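Local coordinates for protein putative oxidoreductase yhhX (Escherichia coli K-12, PDB 3F4L) that is a probable NAD(P)-dependent oxidoreductase of the Gfo/Idh/MocA family, possibly acting as a scyllo-inositol dehydrogenase, at residues R189-I197 with S337-K345; V229-I237 with S244-Q252. All coordinates share one frame; numbering follows the deposited sequence.

How the interactions relate
Interactions 1 and 2 both belong to the large mixed sheet of the C-terminal alpha/beta domain, about 24 Å apart between centres and about 10 Å between nearest atoms, without touching. Interaction 1 (189-197 with 337-345) lies at one border of the sheet, where the chain's last strand, 339-342, pairs with strand 192-198. Interaction 2 (229-237 with 244-252) lies at the open end of the hairpin, where strand 236-240 begins and strand 243-247 ends, on the far side of strands 146-152, 219-225 and 209-216. In sequence, interaction 2 is nested inside the loop that interaction 1 closes. Both contacts also reach the second subunit, so the same sheet takes part in the dimer at two places.

Interaction 1. Residues R189-I197 with S337-K345; sequences RPDHVAYDI and SPSTVTLAK
V193 and V341 face each other as a hydrogen-bonded antiparallel pair, V193 N giving a bond of 2.8 Å to V341 O and V341 N returning one to V193 O. Y195 and S339 form the next such pair; Y195 N meets S339 O at 2.7 Å. Beyond them S337 OG, turned away from its own backbone N (chi1 175°), takes the N-H of I197 at 2.9 Å and so continues the pairing by a side chain just ahead of strand 339-342, next to the cis peptide that precedes P338. A water bridges this hydroxyl to D196 OD1.

On the face with V193 and V341, the Y195 ring is set by chi1 -53° crosswise to V341, whose CG2 touches ring atom CE1 at 3.6 Å near the ring plane, while V193 CG1 lies over one ring face toward its rim. L343 extends this apolar patch: CD1 packs on V193 CG2 at 3.5 Å and CD2 on P190 CG at 3.6 Å. Strand 339-342 is the outermost strand at this border of the domain's mixed sheet within the chain, antiparallel to 192-198. On the other face T342 CG2 lies in plane at the edge of the H192 ring, beside ND1. R189 runs alongside K345, its guanidinium near the terminal carboxylate; a charge contact is plausible, but the modelled positions are too crowded to fix its geometry. R189 NE is hydrogen-bonded to T324 OG1 of helix 319-331.

That helix backs the apolar face, with I328 O accepting a hydrogen bond from Y195 OH and R331 packing on V341. The opposite face meets the second subunit, where T340 OG1 is hydrogen-bonded to T340 OG1 of that subunit, and D196 OD2 forms a salt bridge with K220 NZ of that subunit.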
ATOM      1  N   ARG A 189       8.349  -1.663 -18.937  1.00 18.42           N
ATOM      2  CA  ARG A 189       8.900  -2.854 -18.290  1.00 18.24           C
ATOM      3  C   ARG A 189       9.631  -2.500 -16.990  1.00 17.23           C
ATOM      4  O   ARG A 189      10.621  -1.766 -17.000  1.00 17.49           O
ATOM      5  CB  ARG A 189       9.881  -3.519 -19.258  1.00 22.36           C
ATOM      6  CG  ARG A 189       9.722  -5.014 -19.488  1.00 29.49           C
ATOM      7  CD  ARG A 189      10.647  -5.466 -20.642  1.00 35.38           C
ATOM      8  NE  ARG A 189      10.157  -6.656 -21.349  1.00 41.12           N
ATOM      9  CZ  ARG A 189      10.744  -7.199 -22.420  1.00 42.14           C
ATOM     10  NH1 ARG A 189      11.853  -6.668 -22.924  1.00 42.13           N
ATOM     11  NH2 ARG A 189      10.217  -8.273 -22.998  1.00 41.66           N
ATOM     12  N   PRO A 190       9.165  -3.030 -15.852  1.00 16.92           N
ATOM     13  CA  PRO A 190       9.813  -2.733 -14.567  1.00 16.41           C
ATOM     14  C   PRO A 190      11.136  -3.469 -14.377  1.00 16.50           C
ATOM     15  O   PRO A 190      11.401  -4.477 -15.048  1.00 14.93           O
ATOM     16  CB  PRO A 190       8.772  -3.190 -13.551  1.00 15.17           C
ATOM     17  CG  PRO A 190       8.195  -4.394 -14.211  1.00 17.32           C
ATOM     18  CD  PRO A 190       8.011  -3.928 -15.661  1.00 16.31           C
ATOM     19  N   ASP A 191      11.943  -2.960 -13.451  1.00 17.56           N
ATOM     20  CA  ASP A 191      13.232  -3.552 -13.110  1.00 19.06           C
ATOM     21  C   ASP A 191      13.018  -4.744 -12.179  1.00 18.39           C
ATOM     22  O   ASP A 191      13.663  -5.786 -12.326  1.00 19.10           O
ATOM     23  CB  ASP A 191      14.129  -2.542 -12.377  1.00 17.60           C
ATOM     24  CG  ASP A 191      14.425  -1.308 -13.200  1.00 20.43           C
ATOM     25  OD1 ASP A 191      14.666  -1.451 -14.418  1.00 21.85           O
ATOM     26  OD2 ASP A 191      14.428  -0.196 -12.620  1.00 20.41           O
ATOM     27  N   HIS A 192      12.126  -4.561 -11.208  1.00 16.39           N
ATOM     28  CA  HIS A 192      11.828  -5.585 -10.213  1.00 18.75           C
ATOM     29  C   HIS A 192      10.332  -5.672  -9.925  1.00 19.87           C
ATOM     30  O   HIS A 192       9.577  -4.728 -10.174  1.00 20.31           O
ATOM     31  CB  HIS A 192      12.507  -5.254  -8.884  1.00 16.39           C
ATOM     32  CG  HIS A 192      13.905  -4.740  -9.019  1.00 19.62           C
ATOM     33  ND1 HIS A 192      14.976  -5.560  -9.307  1.00 19.95           N
ATOM     34  CD2 HIS A 192      14.411  -3.490  -8.888  1.00 17.42           C
ATOM     35  CE1 HIS A 192      16.083  -4.836  -9.344  1.00 21.42           C
ATOM     36  NE2 HIS A 192      15.766  -3.577  -9.093  1.00 20.26           N
ATOM     37  N   VAL A 193       9.920  -6.810  -9.380  1.00 18.64           N
ATOM     38  CA  VAL A 193       8.528  -7.007  -8.999  1.00 17.45           C
ATOM     39  C   VAL A 193       8.461  -7.704  -7.650  1.00 15.79           C
ATOM     40  O   VAL A 193       9.138  -8.705  -7.431  1.00 18.20           O
ATOM     41  CB  VAL A 193       7.752  -7.868 -10.017  1.00 15.90           C
ATOM     42  CG1 VAL A 193       6.318  -8.059  -9.530  1.00 16.87           C
ATOM     43  CG2 VAL A 193       7.747  -7.199 -11.389  1.00 19.76           C
ATOM     44  N   ALA A 194       7.666  -7.156  -6.736  1.00 16.57           N
ATOM     45  CA  ALA A 194       7.471  -7.761  -5.418  1.00 15.55           C
ATOM     46  C   ALA A 194       6.049  -8.331  -5.425  1.00 15.10           C
ATOM     47  O   ALA A 194       5.098  -7.618  -5.764  1.00 15.26           O
ATOM     48  CB  ALA A 194       7.599  -6.707  -4.307  1.00 12.57           C
ATOM     49  N   TYR A 195       5.908  -9.597  -5.042  1.00 14.07           N
ATOM     50  CA  TYR A 195       4.614 -10.268  -5.020  1.00 14.96           C
ATOM     51  C   TYR A 195       4.104 -10.645  -3.623  1.00 17.91           C
ATOM     52  O   TYR A 195       4.874 -11.046  -2.750  1.00 17.82           O
ATOM     53  CB  TYR A 195       4.651 -11.573  -5.832  1.00 14.13           C
ATOM     54  CG  TYR A 195       5.152 -11.503  -7.260  1.00 16.18           C
ATOM     55  CD1 TYR A 195       6.492 -11.739  -7.563  1.00 15.77           C
ATOM     56  CD2 TYR A 195       4.269 -11.270  -8.317  1.00 14.43           C
ATOM     57  CE1 TYR A 195       6.939 -11.754  -8.881  1.00 16.22           C
ATOM     58  CE2 TYR A 195       4.705 -11.279  -9.638  1.00 13.73           C
ATOM     59  CZ  TYR A 195       6.039 -11.524  -9.914  1.00 19.10           C
ATOM     60  OH  TYR A 195       6.473 -11.537 -11.224  1.00 20.56           O
ATOM     61  N   ASP A 196       2.791 -10.525  -3.455  1.00 17.93           N
ATOM     62  CA  ASP A 196       2.063 -10.903  -2.246  1.00 19.75           C
ATOM     63  C   ASP A 196       0.762 -11.471  -2.811  1.00 20.81           C
ATOM     64  O   ASP A 196      -0.111 -10.718  -3.245  1.00 21.66           O
ATOM     65  CB  ASP A 196       1.742  -9.693  -1.359  1.00 19.41           C
ATOM     66  CG  ASP A 196       0.636  -9.988  -0.348  1.00 23.16           C
ATOM     67  OD1 ASP A 196       0.610 -11.117   0.196  1.00 24.08           O
ATOM     68  OD2 ASP A 196      -0.206  -9.094  -0.088  1.00 22.91           O
ATOM     69  N   ILE A 197       0.645 -12.794  -2.821  1.00 20.37           N
ATOM     70  CA  ILE A 197      -0.529 -13.463  -3.367  1.00 20.92           C
ATOM     71  C   ILE A 197      -1.104 -14.427  -2.325  1.00 22.55           C
ATOM     72  O   ILE A 197      -0.456 -15.408  -1.951  1.00 21.57           O
ATOM     73  CB  ILE A 197      -0.149 -14.256  -4.640  1.00 19.67           C
ATOM     74  CG1 ILE A 197       0.551 -13.327  -5.643  1.00 19.50           C
ATOM     75  CG2 ILE A 197      -1.403 -14.871  -5.272  1.00 21.29           C
ATOM     76  CD1 ILE A 197       1.157 -14.046  -6.851  1.00 15.88           C
ATOM     77  N   SER A 337       4.870 -17.138  -1.915  1.00 27.19           N
ATOM     78  CA  SER A 337       4.638 -15.733  -1.582  1.00 26.01           C
ATOM     79  C   SER A 337       4.874 -15.499  -0.087  1.00 24.73           C
ATOM     80  O   SER A 337       4.572 -16.361   0.738  1.00 24.69           O
ATOM     81  CB  SER A 337       3.207 -15.339  -1.948  1.00 26.67           C
ATOM     82  OG  SER A 337       2.917 -14.018  -1.527  1.00 26.92           O
ATOM     83  N   PRO A 338       5.403 -14.320   0.285  1.00 23.13           N
ATOM     84  CA  PRO A 338       5.790 -13.212  -0.594  1.00 21.95           C
ATOM     85  C   PRO A 338       7.152 -13.420  -1.229  1.00 20.91           C
ATOM     86  O   PRO A 338       7.997 -14.125  -0.681  1.00 21.81           O
ATOM     87  CB  PRO A 338       5.785 -12.018   0.348  1.00 21.24           C
ATOM     88  CG  PRO A 338       6.354 -12.612   1.591  1.00 22.54           C
ATOM     89  CD  PRO A 338       5.612 -13.954   1.699  1.00 22.76           C
ATOM     90  N   SER A 339       7.367 -12.811  -2.387  1.00 20.59           N
ATOM     91  CA  SER A 339       8.651 -12.931  -3.067  1.00 20.48           C
ATOM     92  C   SER A 339       8.952 -11.711  -3.931  1.00 20.41           C
ATOM     93  O   SER A 339       8.076 -10.892  -4.206  1.00 17.75           O
ATOM     94  CB  SER A 339       8.678 -14.186  -3.945  1.00 21.80           C
ATOM     95  OG  SER A 339       7.884 -14.025  -5.113  1.00 18.50           O
ATOM     96  N   THR A 340      10.201 -11.592  -4.357  1.00 21.68           N
ATOM     97  CA  THR A 340      10.604 -10.491  -5.215  1.00 25.31           C
ATOM     98  C   THR A 340      11.438 -11.078  -6.347  1.00 25.82           C
ATOM     99  O   THR A 340      12.102 -12.105  -6.172  1.00 26.59           O
ATOM    100  CB  THR A 340      11.442  -9.450  -4.447  1.00 26.89           C
ATOM    101  OG1 THR A 340      10.710  -8.989  -3.305  1.00 29.60           O
ATOM    102  CG2 THR A 340      11.758  -8.260  -5.340  1.00 27.31           C
ATOM    103  N   VAL A 341      11.385 -10.442  -7.510  1.00 26.27           N
ATOM    104  CA  VAL A 341      12.143 -10.900  -8.665  1.00 26.23           C
ATOM    105  C   VAL A 341      12.629  -9.706  -9.477  1.00 27.67           C
ATOM    106  O   VAL A 341      12.055  -8.615  -9.416  1.00 27.22           O
ATOM    107  CB  VAL A 341      11.286 -11.781  -9.602  1.00 25.39           C
ATOM    108  CG1 VAL A 341      10.663 -12.939  -8.821  1.00 23.93           C
ATOM    109  CG2 VAL A 341      10.205 -10.937 -10.256  1.00 22.15           C
ATOM    110  N   THR A 342      13.698  -9.925 -10.229  1.00 28.22           N
ATOM    111  CA  THR A 342      14.246  -8.897 -11.096  1.00 28.14           C
ATOM    112  C   THR A 342      13.958  -9.363 -12.516  1.00 27.12           C
ATOM    113  O   THR A 342      14.147 -10.537 -12.843  1.00 24.57           O
ATOM    114  CB  THR A 342      15.766  -8.746 -10.901  1.00 29.89           C
ATOM    115  OG1 THR A 342      16.405 -10.003 -11.143  1.00 35.27           O
ATOM    116  CG2 THR A 342      16.075  -8.302  -9.484  1.00 30.13           C
ATOM    117  N   LEU A 343      13.471  -8.453 -13.353  1.00 26.02           N
ATOM    118  CA  LEU A 343      13.159  -8.790 -14.736  1.00 26.97           C
ATOM    119  C   LEU A 343      14.332  -8.516 -15.667  1.00 28.95           C
ATOM    120  O   LEU A 343      14.890  -7.418 -15.671  1.00 25.94           O
ATOM    121  CB  LEU A 343      11.953  -7.982 -15.228  1.00 25.84           C
ATOM    122  CG  LEU A 343      10.541  -8.448 -14.890  1.00 23.74           C
ATOM    123  CD1 LEU A 343      10.359  -8.479 -13.401  1.00 24.87           C
ATOM    124  CD2 LEU A 343       9.533  -7.503 -15.542  1.00 23.59           C
ATOM    125  N   ALA A 344      14.705  -9.516 -16.458  1.00 32.45           N
ATOM    126  CA  ALA A 344      15.794  -9.342 -17.412  1.00 37.38           C
ATOM    127  C   ALA A 344      15.200  -8.476 -18.516  1.00 40.31           C
ATOM    128  O   ALA A 344      15.902  -7.729 -19.204  1.00 39.77           O
ATOM    129  CB  ALA A 344      16.224 -10.690 -17.967  1.00 37.51           C
ATOM    130  N   LYS A 345      13.882  -8.586 -18.649  1.00 44.26           N
ATOM    131  CA  LYS A 345      13.103  -7.848 -19.636  1.00 47.77           C
ATOM    132  C   LYS A 345      11.637  -7.777 -19.177  1.00 48.14           C
ATOM    133  O   LYS A 345      10.777  -8.496 -19.730  1.00 47.48           O
ATOM    134  CB  LYS A 345      13.206  -8.529 -21.006  1.00 50.49           C
ATOM    135  CG  LYS A 345      14.602  -8.495 -21.622  1.00 52.79           C
ATOM    136  CD  LYS A 345      14.677  -9.361 -22.866  1.00 56.77           C
ATOM    137  CE  LYS A 345      14.224 -10.791 -22.575  1.00 58.74           C
ATOM    138  NZ  LYS A 345      14.944 -11.391 -21.412  1.00 60.30           N
ATOM    139  OXT LYS A 345      11.364  -6.996 -18.243  1.00 50.11           O
TER
HETATM  140  O   HOH W   1       1.905 -13.690   0.769  1.00 34.61           O

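Interaction 2. Residues V229-I237 with S244-Q252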
ATOM      1  N   VAL A 229     -12.817  -5.915   1.362  1.00 16.80           N
ATOM      2  CA  VAL A 229     -12.646  -4.489   1.602  1.00 16.94           C
ATOM      3  C   VAL A 229     -14.027  -3.855   1.754  1.00 17.64           C
ATOM      4  O   VAL A 229     -14.688  -3.532   0.773  1.00 18.23           O
ATOM      5  CB  VAL A 229     -11.870  -3.827   0.425  1.00 17.32           C
ATOM      6  CG1 VAL A 229     -11.804  -2.309   0.593  1.00 15.31           C
ATOM      7  CG2 VAL A 229     -10.474  -4.411   0.351  1.00 18.10           C
ATOM      8  N   LYS A 230     -14.457  -3.694   2.997  1.00 18.53           N
ATOM      9  CA  LYS A 230     -15.764  -3.115   3.280  1.00 18.24           C
ATOM     10  C   LYS A 230     -15.784  -1.624   2.977  1.00 19.35           C
ATOM     11  O   LYS A 230     -16.766  -1.104   2.461  1.00 21.32           O
ATOM     12  CB  LYS A 230     -16.143  -3.374   4.736  1.00 19.95           C
ATOM     13  CG  LYS A 230     -17.598  -3.062   5.054  1.00 21.68           C
ATOM     14  CD  LYS A 230     -18.552  -3.915   4.207  1.00 23.89           C
ATOM     15  CE  LYS A 230     -20.002  -3.700   4.637  1.00 25.75           C
ATOM     16  NZ  LYS A 230     -20.971  -4.555   3.901  1.00 24.78           N
ATOM     17  N   ILE A 231     -14.702  -0.926   3.302  1.00 18.80           N
ATOM     18  CA  ILE A 231     -14.618   0.503   3.011  1.00 19.26           C
ATOM     19  C   ILE A 231     -13.542   0.674   1.941  1.00 17.61           C
ATOM     20  O   ILE A 231     -12.355   0.495   2.215  1.00 14.11           O
ATOM     21  CB  ILE A 231     -14.217   1.326   4.247  1.00 19.38           C
ATOM     22  CG1 ILE A 231     -15.299   1.224   5.328  1.00 20.96           C
ATOM     23  CG2 ILE A 231     -14.026   2.784   3.838  1.00 22.62           C
ATOM     24  CD1 ILE A 231     -14.897   1.871   6.646  1.00 22.39           C
ATOM     25  N   ASP A 232     -13.965   1.021   0.730  1.00 18.02           N
ATOM     26  CA  ASP A 232     -13.055   1.169  -0.398  1.00 19.06           C
ATOM     27  C   ASP A 232     -11.921   2.176  -0.278  1.00 18.54           C
ATOM     28  O   ASP A 232     -12.033   3.199   0.399  1.00 16.81           O
ATOM     29  CB  ASP A 232     -13.834   1.497  -1.677  1.00 22.09           C
ATOM     30  CG  ASP A 232     -14.384   0.256  -2.363  1.00 27.85           C
ATOM     31  OD1 ASP A 232     -13.649  -0.748  -2.456  1.00 30.17           O
ATOM     32  OD2 ASP A 232     -15.543   0.286  -2.818  1.00 28.74           O
ATOM     33  N   TYR A 233     -10.825   1.853  -0.960  1.00 17.40           N
ATOM     34  CA  TYR A 233      -9.658   2.718  -1.028  1.00 16.83           C
ATOM     35  C   TYR A 233      -9.941   3.598  -2.246  1.00 16.39           C
ATOM     36  O   TYR A 233     -10.929   3.402  -2.956  1.00 11.61           O
ATOM     37  CB  TYR A 233      -8.378   1.934  -1.383  1.00 16.48           C
ATOM     38  CG  TYR A 233      -7.861   0.930  -0.377  1.00 16.36           C
ATOM     39  CD1 TYR A 233      -8.429  -0.342  -0.258  1.00 14.24           C
ATOM     40  CD2 TYR A 233      -6.758   1.239   0.424  1.00 16.59           C
ATOM     41  CE1 TYR A 233      -7.903  -1.283   0.631  1.00 16.00           C
ATOM     42  CE2 TYR A 233      -6.231   0.311   1.313  1.00 16.66           C
ATOM     43  CZ  TYR A 233      -6.802  -0.945   1.411  1.00 17.01           C
ATOM     44  OH  TYR A 233      -6.249  -1.857   2.285  1.00 18.75           O
ATOM     45  N   PRO A 234      -9.092   4.604  -2.480  1.00 16.74           N
ATOM     46  CA  PRO A 234      -9.339   5.425  -3.667  1.00 15.29           C
ATOM     47  C   PRO A 234      -9.036   4.448  -4.816  1.00 15.39           C
ATOM     48  O   PRO A 234      -8.299   3.475  -4.605  1.00 14.62           O
ATOM     49  CB  PRO A 234      -8.270   6.507  -3.561  1.00 14.14           C
ATOM     50  CG  PRO A 234      -8.130   6.692  -2.085  1.00 15.55           C
ATOM     51  CD  PRO A 234      -8.174   5.279  -1.541  1.00 14.97           C
ATOM     52  N   LYS A 235      -9.589   4.689  -6.007  1.00 16.34           N
ATOM     53  CA  LYS A 235      -9.330   3.823  -7.161  1.00 16.07           C
ATOM     54  C   LYS A 235      -7.865   3.990  -7.616  1.00 16.20           C
ATOM     55  O   LYS A 235      -7.197   3.020  -7.980  1.00 15.37           O
ATOM     56  CB  LYS A 235     -10.274   4.180  -8.314  1.00 15.50           C
ATOM     57  CG  LYS A 235     -10.034   3.360  -9.581  1.00 14.70           C
ATOM     58  CD  LYS A 235     -10.470   1.906  -9.411  1.00 13.60           C
ATOM     59  CE  LYS A 235      -9.855   1.006 -10.492  1.00 11.78           C
ATOM     60  NZ  LYS A 235      -8.367   0.941 -10.336  1.00 16.01           N
ATOM     61  N   PHE A 236      -7.386   5.230  -7.610  1.00 13.76           N
ATOM     62  CA  PHE A 236      -5.996   5.521  -7.975  1.00 13.66           C
ATOM     63  C   PHE A 236      -5.423   6.583  -7.056  1.00 14.11           C
ATOM     64  O   PHE A 236      -6.127   7.512  -6.628  1.00 13.51           O
ATOM     65  CB  PHE A 236      -5.856   6.060  -9.407  1.00 13.50           C
ATOM     66  CG  PHE A 236      -6.057   5.031 -10.481  1.00 14.73           C
ATOM     67  CD1 PHE A 236      -7.273   4.941 -11.158  1.00 12.99           C
ATOM     68  CD2 PHE A 236      -5.033   4.149 -10.813  1.00 14.69           C
ATOM     69  CE1 PHE A 236      -7.468   3.982 -12.152  1.00 15.92           C
ATOM     70  CE2 PHE A 236      -5.216   3.187 -11.807  1.00 16.40           C
ATOM     71  CZ  PHE A 236      -6.434   3.103 -12.477  1.00 15.36           C
ATOM     72  N   ILE A 237      -4.133   6.444  -6.775  1.00 13.26           N
ATOM     73  CA  ILE A 237      -3.404   7.400  -5.955  1.00 14.10           C
ATOM     74  C   ILE A 237      -2.099   7.607  -6.712  1.00 14.02           C
ATOM     75  O   ILE A 237      -1.484   6.638  -7.146  1.00 11.95           O
ATOM     76  CB  ILE A 237      -3.049   6.840  -4.563  1.00 15.24           C
ATOM     77  CG1 ILE A 237      -4.316   6.570  -3.754  1.00 15.83           C
ATOM     78  CG2 ILE A 237      -2.168   7.846  -3.815  1.00 16.05           C
ATOM     79  CD1 ILE A 237      -4.030   6.007  -2.382  1.00 15.49           C
ATOM     80  N   SER A 244       0.031  15.644  -5.449  1.00 15.83           N
ATOM     81  CA  SER A 244      -0.681  14.373  -5.464  1.00 17.29           C
ATOM     82  C   SER A 244      -1.995  14.446  -6.242  1.00 15.17           C
ATOM     83  O   SER A 244      -2.558  15.521  -6.455  1.00 12.14           O
ATOM     84  CB  SER A 244      -0.998  13.931  -4.025  1.00 18.82           C
ATOM     85  OG  SER A 244       0.160  13.908  -3.208  1.00 18.03           O
ATOM     86  N   PHE A 245      -2.466  13.274  -6.646  1.00 14.38           N
ATOM     87  CA  PHE A 245      -3.725  13.104  -7.356  1.00 13.40           C
ATOM     88  C   PHE A 245      -4.418  11.930  -6.678  1.00 14.75           C
ATOM     89  O   PHE A 245      -3.784  10.909  -6.402  1.00 12.44           O
ATOM     90  CB  PHE A 245      -3.484  12.758  -8.830  1.00 12.08           C
ATOM     91  CG  PHE A 245      -4.699  12.204  -9.538  1.00 14.00           C
ATOM     92  CD1 PHE A 245      -5.600  13.048 -10.180  1.00 15.21           C
ATOM     93  CD2 PHE A 245      -4.929  10.832  -9.569  1.00 12.76           C
ATOM     94  CE1 PHE A 245      -6.720  12.526 -10.853  1.00 16.53           C
ATOM     95  CE2 PHE A 245      -6.038  10.298 -10.234  1.00 14.77           C
ATOM     96  CZ  PHE A 245      -6.938  11.147 -10.881  1.00 14.68           C
ATOM     97  N   ILE A 246      -5.711  12.078  -6.418  1.00 12.41           N
ATOM     98  CA  ILE A 246      -6.507  11.041  -5.787  1.00 13.51           C
ATOM     99  C   ILE A 246      -7.821  10.906  -6.554  1.00 14.96           C
ATOM    100  O   ILE A 246      -8.432  11.903  -6.953  1.00 15.78           O
ATOM    101  CB  ILE A 246      -6.820  11.390  -4.312  1.00 18.05           C
ATOM    102  CG1 ILE A 246      -5.520  11.626  -3.536  1.00 18.04           C
ATOM    103  CG2 ILE A 246      -7.568  10.249  -3.657  1.00 17.19           C
ATOM    104  CD1 ILE A 246      -4.626  10.405  -3.448  1.00 17.93           C
ATOM    105  N   LYS A 247      -8.250   9.672  -6.768  1.00 14.26           N
ATOM    106  CA  LYS A 247      -9.485   9.423  -7.498  1.00 15.92           C
ATOM    107  C   LYS A 247     -10.258   8.282  -6.865  1.00 16.32           C
ATOM    108  O   LYS A 247      -9.778   7.145  -6.823  1.00 15.35           O
ATOM    109  CB  LYS A 247      -9.161   9.086  -8.967  1.00 14.99           C
ATOM    110  CG  LYS A 247     -10.342   8.656  -9.854  1.00 17.06           C
ATOM    111  CD  LYS A 247     -11.316   9.794 -10.098  1.00 18.62           C
ATOM    112  CE  LYS A 247     -12.364   9.438 -11.155  1.00 20.01           C
ATOM    113  NZ  LYS A 247     -13.211   8.256 -10.808  1.00 20.26           N
ATOM    114  N   TYR A 248     -11.438   8.593  -6.335  1.00 17.37           N
ATOM    115  CA  TYR A 248     -12.296   7.558  -5.781  1.00 20.06           C
ATOM    116  C   TYR A 248     -13.277   7.218  -6.893  1.00 20.68           C
ATOM    117  O   TYR A 248     -13.655   8.090  -7.673  1.00 23.77           O
ATOM    118  CB  TYR A 248     -13.093   8.055  -4.576  1.00 21.56           C
ATOM    119  CG  TYR A 248     -12.301   8.162  -3.304  1.00 21.72           C
ATOM    120  CD1 TYR A 248     -11.475   9.256  -3.068  1.00 23.52           C
ATOM    121  CD2 TYR A 248     -12.373   7.166  -2.333  1.00 23.69           C
ATOM    122  CE1 TYR A 248     -10.740   9.357  -1.894  1.00 24.68           C
ATOM    123  CE2 TYR A 248     -11.641   7.256  -1.155  1.00 25.35           C
ATOM    124  CZ  TYR A 248     -10.827   8.356  -0.943  1.00 25.87           C
ATOM    125  OH  TYR A 248     -10.095   8.459   0.219  1.00 25.96           O
ATOM    126  N   GLY A 249     -13.679   5.956  -6.974  1.00 20.52           N
ATOM    127  CA  GLY A 249     -14.639   5.569  -7.990  1.00 21.00           C
ATOM    128  C   GLY A 249     -14.024   4.991  -9.242  1.00 20.95           C
ATOM    129  O   GLY A 249     -12.995   5.464  -9.728  1.00 22.07           O
ATOM    130  N   ILE A 250     -14.671   3.964  -9.774  1.00 18.93           N
ATOM    131  CA  ILE A 250     -14.188   3.298 -10.973  1.00 18.99           C
ATOM    132  C   ILE A 250     -15.064   3.662 -12.166  1.00 19.52           C
ATOM    133  O   ILE A 250     -16.186   4.156 -12.003  1.00 18.69           O
ATOM    134  CB  ILE A 250     -14.187   1.758 -10.775  1.00 17.91           C
ATOM    135  CG1 ILE A 250     -13.544   1.058 -11.980  1.00 20.15           C
ATOM    136  CG2 ILE A 250     -15.617   1.251 -10.574  1.00 19.46           C
ATOM    137  CD1 ILE A 250     -13.245  -0.415 -11.711  1.00 15.79           C
ATOM    138  N   ASP A 251     -14.529   3.434 -13.363  1.00 16.72           N
ATOM    139  CA  ASP A 251     -15.246   3.695 -14.606  1.00 13.86           C
ATOM    140  C   ASP A 251     -16.640   3.078 -14.473  1.00 12.71           C
ATOM    141  O   ASP A 251     -16.772   1.970 -13.970  1.00  7.79           O
ATOM    142  CB  ASP A 251     -14.496   3.037 -15.753  1.00 16.21           C
ATOM    143  CG  ASP A 251     -15.204   3.193 -17.064  1.00 14.00           C
ATOM    144  OD1 ASP A 251     -14.883   4.142 -17.799  1.00 16.28           O
ATOM    145  OD2 ASP A 251     -16.089   2.357 -17.351  1.00 16.55           O
ATOM    146  N   GLN A 252     -17.664   3.787 -14.945  1.00 11.41           N
ATOM    147  CA  GLN A 252     -19.044   3.330 -14.825  1.00 14.13           C
ATOM    148  C   GLN A 252     -19.684   2.576 -16.002  1.00 15.95           C
ATOM    149  O   GLN A 252     -20.866   2.235 -15.939  1.00 17.90           O
ATOM    150  CB  GLN A 252     -19.931   4.529 -14.458  1.00 12.82           C
ATOM    151  CG  GLN A 252     -19.644   5.102 -13.074  1.00 13.91           C
ATOM    152  CD  GLN A 252     -19.989   4.113 -11.973  1.00 17.13           C
ATOM    153  OE1 GLN A 252     -21.148   3.710 -11.826  1.00 15.36           O
ATOM    154  NE2 GLN A 252     -18.987   3.705 -11.200  1.00 16.94           N
TER
HETATM  155  O   HOH W   2     -12.878   4.173  -4.876  1.00 20.26           O
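K235 and F236 both turn their N-H to K247 O, F236 by a bond of 3.2 Å and K235 by a weak, bent one, while K247 N answers to F236 O at 3.0 Å. P234 lies against the Y248 ring, its CG 3.8 Å from the ring centroid and over one face, a CH-pi contact; P234 CB also rests on I246 CG2. On the same side I246 runs beside I237, CD1 meeting I237 CG2 at 3.6 Å. K235, with CG anti to its N (chi1 178°), crosses I250 at a slant, CE meeting I250 CD1 at 3.9 Å, and its bent chain carries NZ above one face of the F236 ring, toward its rim, and to H152 O. A water joins Y233 O to G249 N. K247 folds back on its own segment: bends at chi2 and chi4 bring NZ to G249 O (3.0 Å) and Y248 O, in each case above the carbonyl plane, and to S273 OG. A methionine in its place would probably leave both carbonyls without this charged donor and the backbone at Y248 and G249 freer to shift. F245 packs on helix 129-140, and Y248 on Y248 of the second subunit. Two residues opposite one make a classic beta bulge, here at the open end of the hairpin 236-240/243-247.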